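Local coordinates for protein mini spindles (Drosophila melanogaster, PDB 5VJC) that probably binds tubulin through its HEAT-repeat TOG domains and thereby promotes microtubule dynamics and formation of the mitotic spindle, at residues 127-132 with 164-169. Numbering follows the deposited sequence.
Sequences YILAEN and ILVFPF
Leu129 N donates to Val166 O over 3.0 Å, with an N-H...O angle of 159°. The same carbonyl oxygen takes a second bond from a water 3.0 Å away, which also donates to Leu129 O at 2.8 Å, so direct and water-mediated links both join the two segments. Around this polar core Leu129 packs against Val166 and Phe167, crossing the latter at about a right angle: its CG meets Val166 CG2 at 3.9 Å, while CD1 lies 4.0 Å from Phe167 CB. Val166 CG1 presses against Tyr127 O at 3.3 Å. With CG anti to the backbone N (chi1 -174°), the Phe167 ring reaches past Leu129 CB to Ala130 O and Glu131 O at the start of helix 131-142, all approached obliquely; Pro168 CD lies over one ring face, offset toward the rim. A leucine here lacks the ring and would probably open a gap between Leu129 CB and the first turn of helix 131-142. Farther out, Leu129 touches Leu122 of helix 105-124 and Leu89 of helix 89-99, Phe119 meets Val166, and Val172 touches Phe167. Glu131 OE2, near the ring's CZ, is bonded to Ser135 OG. The contact thus joins the loop linking helices 105-124 and 131-142 to the turn between helices 150-166 and 169-178 in this HEAT-repeat array, a mainly apolar junction in which Val166 O accepts both a direct N-H and a shared water.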
ATOM      1  N   TYR A 127     -14.308  -6.036   9.452  1.00 32.24           N
ATOM      2  CA  TYR A 127     -13.184  -6.966   9.436  1.00 31.07           C
ATOM      3  C   TYR A 127     -11.902  -6.203   9.764  1.00 29.12           C
ATOM      4  O   TYR A 127     -11.727  -5.057   9.363  1.00 29.62           O
ATOM      5  CB  TYR A 127     -13.084  -7.669   8.083  1.00 29.10           C
ATOM      6  CG  TYR A 127     -11.901  -8.625   7.955  1.00 30.44           C
ATOM      7  CD1 TYR A 127     -11.928  -9.884   8.560  1.00 28.04           C
ATOM      8  CD2 TYR A 127     -10.763  -8.261   7.234  1.00 25.88           C
ATOM      9  CE1 TYR A 127     -10.839 -10.760   8.464  1.00 24.22           C
ATOM     10  CE2 TYR A 127      -9.674  -9.130   7.109  1.00 26.87           C
ATOM     11  CZ  TYR A 127      -9.719 -10.381   7.735  1.00 25.67           C
ATOM     12  OH  TYR A 127      -8.645 -11.235   7.621  1.00 25.81           O
ATOM     13  N   ILE A 128     -11.028  -6.865  10.507  1.00 30.85           N
ATOM     14  CA  ILE A 128      -9.717  -6.379  10.907  1.00 28.65           C
ATOM     15  C   ILE A 128      -8.649  -7.184  10.173  1.00 29.80           C
ATOM     16  O   ILE A 128      -8.626  -8.406  10.320  1.00 27.24           O
ATOM     17  CB  ILE A 128      -9.541  -6.558  12.430  1.00 31.68           C
ATOM     18  CG1 ILE A 128     -10.488  -5.621  13.159  1.00 45.84           C
ATOM     19  CG2 ILE A 128      -8.107  -6.314  12.859  1.00 37.25           C
ATOM     20  CD1 ILE A 128     -10.312  -4.222  12.739  1.00 36.03           C
ATOM     21  N   LEU A 129      -7.795  -6.545   9.370  1.00 24.82           N
ATOM     22  CA  LEU A 129      -6.766  -7.300   8.649  1.00 26.06           C
ATOM     23  C   LEU A 129      -5.829  -8.034   9.599  1.00 26.91           C
ATOM     24  O   LEU A 129      -5.379  -7.479  10.615  1.00 25.00           O
ATOM     25  CB  LEU A 129      -5.903  -6.413   7.743  1.00 25.75           C
ATOM     26  CG  LEU A 129      -6.370  -5.689   6.479  1.00 29.83           C
ATOM     27  CD1 LEU A 129      -5.143  -5.180   5.709  1.00 21.73           C
ATOM     28  CD2 LEU A 129      -7.221  -6.565   5.586  1.00 27.31           C
ATOM     29  N   ALA A 130      -5.531  -9.284   9.263  1.00 25.49           N
ATOM     30  CA  ALA A 130      -4.449  -9.989   9.929  1.00 25.43           C
ATOM     31  C   ALA A 130      -3.150  -9.217   9.701  1.00 23.88           C
ATOM     32  O   ALA A 130      -2.994  -8.543   8.670  1.00 21.09           O
ATOM     33  CB  ALA A 130      -4.325 -11.412   9.393  1.00 28.66           C
ATOM     34  N   GLU A 131      -2.229  -9.302  10.659  1.00 24.91           N
ATOM     35  CA  GLU A 131      -0.888  -8.739  10.504  1.00 24.93           C
ATOM     36  C   GLU A 131      -0.253  -9.168   9.154  1.00 26.88           C
ATOM     37  O   GLU A 131       0.350  -8.352   8.436  1.00 20.60           O
ATOM     38  CB  GLU A 131      -0.001  -9.160  11.680  1.00 27.61           C
ATOM     39  CG  GLU A 131       1.433  -8.741  11.540  1.00 37.10           C
ATOM     40  CD  GLU A 131       1.568  -7.234  11.461  1.00 45.55           C
ATOM     41  OE1 GLU A 131       0.999  -6.567  12.353  1.00 40.09           O
ATOM     42  OE2 GLU A 131       2.210  -6.722  10.500  1.00 41.92           O
ATOM     43  N   ASN A 132      -0.448 -10.428   8.791  1.00 21.17           N
ATOM     44  CA  ASN A 132       0.122 -10.964   7.554  1.00 24.00           C
ATOM     45  C   ASN A 132      -0.522 -10.371   6.312  1.00 24.54           C
ATOM     46  O   ASN A 132       0.155 -10.144   5.329  1.00 21.36           O
ATOM     47  CB  ASN A 132      -0.022 -12.480   7.516  1.00 23.49           C
ATOM     48  CG  ASN A 132       0.507 -13.131   8.768  1.00 30.12           C
ATOM     49  OD1 ASN A 132      -0.019 -12.922   9.878  1.00 26.60           O
ATOM     50  ND2 ASN A 132       1.567 -13.913   8.608  1.00 27.81           N
ATOM     51  N   ILE A 164      -6.035   2.000   6.082  1.00 20.82           N
ATOM     52  CA  ILE A 164      -5.755   2.530   7.407  1.00 25.54           C
ATOM     53  C   ILE A 164      -6.968   2.443   8.326  1.00 23.30           C
ATOM     54  O   ILE A 164      -6.825   2.589   9.519  1.00 22.70           O
ATOM     55  CB  ILE A 164      -5.293   4.007   7.381  1.00 23.43           C
ATOM     56  CG1 ILE A 164      -6.391   4.890   6.779  1.00 25.52           C
ATOM     57  CG2 ILE A 164      -4.003   4.140   6.617  1.00 34.40           C
ATOM     58  CD1 ILE A 164      -5.907   6.273   6.367  1.00 30.58           C
ATOM     59  N   LEU A 165      -8.152   2.195   7.772  1.00 22.19           N
ATOM     60  CA  LEU A 165      -9.338   2.026   8.605  1.00 19.99           C
ATOM     61  C   LEU A 165      -9.437   0.599   9.148  1.00 26.38           C
ATOM     62  O   LEU A 165     -10.161   0.357  10.107  1.00 27.63           O
ATOM     63  CB  LEU A 165     -10.598   2.378   7.814  1.00 21.49           C
ATOM     64  CG  LEU A 165     -10.556   3.799   7.218  1.00 31.09           C
ATOM     65  CD1 LEU A 165     -11.775   4.096   6.345  1.00 28.84           C
ATOM     66  CD2 LEU A 165     -10.419   4.824   8.336  1.00 28.34           C
ATOM     67  N   VAL A 166      -8.708  -0.341   8.545  1.00 20.84           N
ATOM     68  CA  VAL A 166      -8.806  -1.743   8.957  1.00 20.03           C
ATOM     69  C   VAL A 166      -7.451  -2.377   9.286  1.00 24.01           C
ATOM     70  O   VAL A 166      -7.351  -3.595   9.424  1.00 23.10           O
ATOM     71  CB  VAL A 166      -9.487  -2.620   7.881  1.00 22.19           C
ATOM     72  CG1 VAL A 166     -10.971  -2.266   7.736  1.00 21.73           C
ATOM     73  CG2 VAL A 166      -8.728  -2.541   6.517  1.00 20.42           C
ATOM     74  N   PHE A 167      -6.437  -1.540   9.460  1.00 21.79           N
ATOM     75  CA  PHE A 167      -5.068  -1.971   9.696  1.00 25.05           C
ATOM     76  C   PHE A 167      -4.372  -0.810  10.412  1.00 27.10           C
ATOM     77  O   PHE A 167      -4.688   0.344  10.119  1.00 28.97           O
ATOM     78  CB  PHE A 167      -4.393  -2.336   8.357  1.00 25.57           C
ATOM     79  CG  PHE A 167      -3.026  -2.932   8.503  1.00 25.23           C
ATOM     80  CD1 PHE A 167      -2.865  -4.201   9.032  1.00 24.99           C
ATOM     81  CD2 PHE A 167      -1.903  -2.228   8.104  1.00 23.82           C
ATOM     82  CE1 PHE A 167      -1.602  -4.751   9.183  1.00 24.45           C
ATOM     83  CE2 PHE A 167      -0.641  -2.782   8.245  1.00 27.08           C
ATOM     84  CZ  PHE A 167      -0.490  -4.032   8.785  1.00 25.36           C
ATOM     85  N   PRO A 168      -3.450  -1.087  11.359  1.00 23.56           N
ATOM     86  CA  PRO A 168      -2.931   0.018  12.193  1.00 28.76           C
ATOM     87  C   PRO A 168      -2.314   1.196  11.421  1.00 28.80           C
ATOM     88  O   PRO A 168      -1.411   1.003  10.600  1.00 24.67           O
ATOM     89  CB  PRO A 168      -1.870  -0.676  13.053  1.00 31.76           C
ATOM     90  CG  PRO A 168      -2.391  -2.085  13.191  1.00 29.74           C
ATOM     91  CD  PRO A 168      -2.919  -2.391  11.804  1.00 30.54           C
ATOM     92  N   PHE A 169      -2.805   2.407  11.694  1.00 22.72           N
ATOM     93  CA  PHE A 169      -2.361   3.576  10.955  1.00 27.15           C
ATOM     94  C   PHE A 169      -0.898   3.845  11.267  1.00 24.68           C
ATOM     95  O   PHE A 169      -0.182   4.304  10.396  1.00 22.61           O
ATOM     96  CB  PHE A 169      -3.250   4.829  11.224  1.00 28.66           C
ATOM     97  CG  PHE A 169      -3.429   5.192  12.685  1.00 28.27           C
ATOM     98  CD1 PHE A 169      -2.493   5.986  13.343  1.00 28.15           C
ATOM     99  CD2 PHE A 169      -4.568   4.801  13.371  1.00 28.48           C
ATOM    100  CE1 PHE A 169      -2.663   6.342  14.683  1.00 30.92           C
ATOM    101  CE2 PHE A 169      -4.753   5.150  14.719  1.00 32.37           C
ATOM    102  CZ  PHE A 169      -3.799   5.923  15.372  1.00 35.65           C
TER
HETATM  103  O   HOH W   1      -5.637  -4.871  11.473  1.00 31.22           O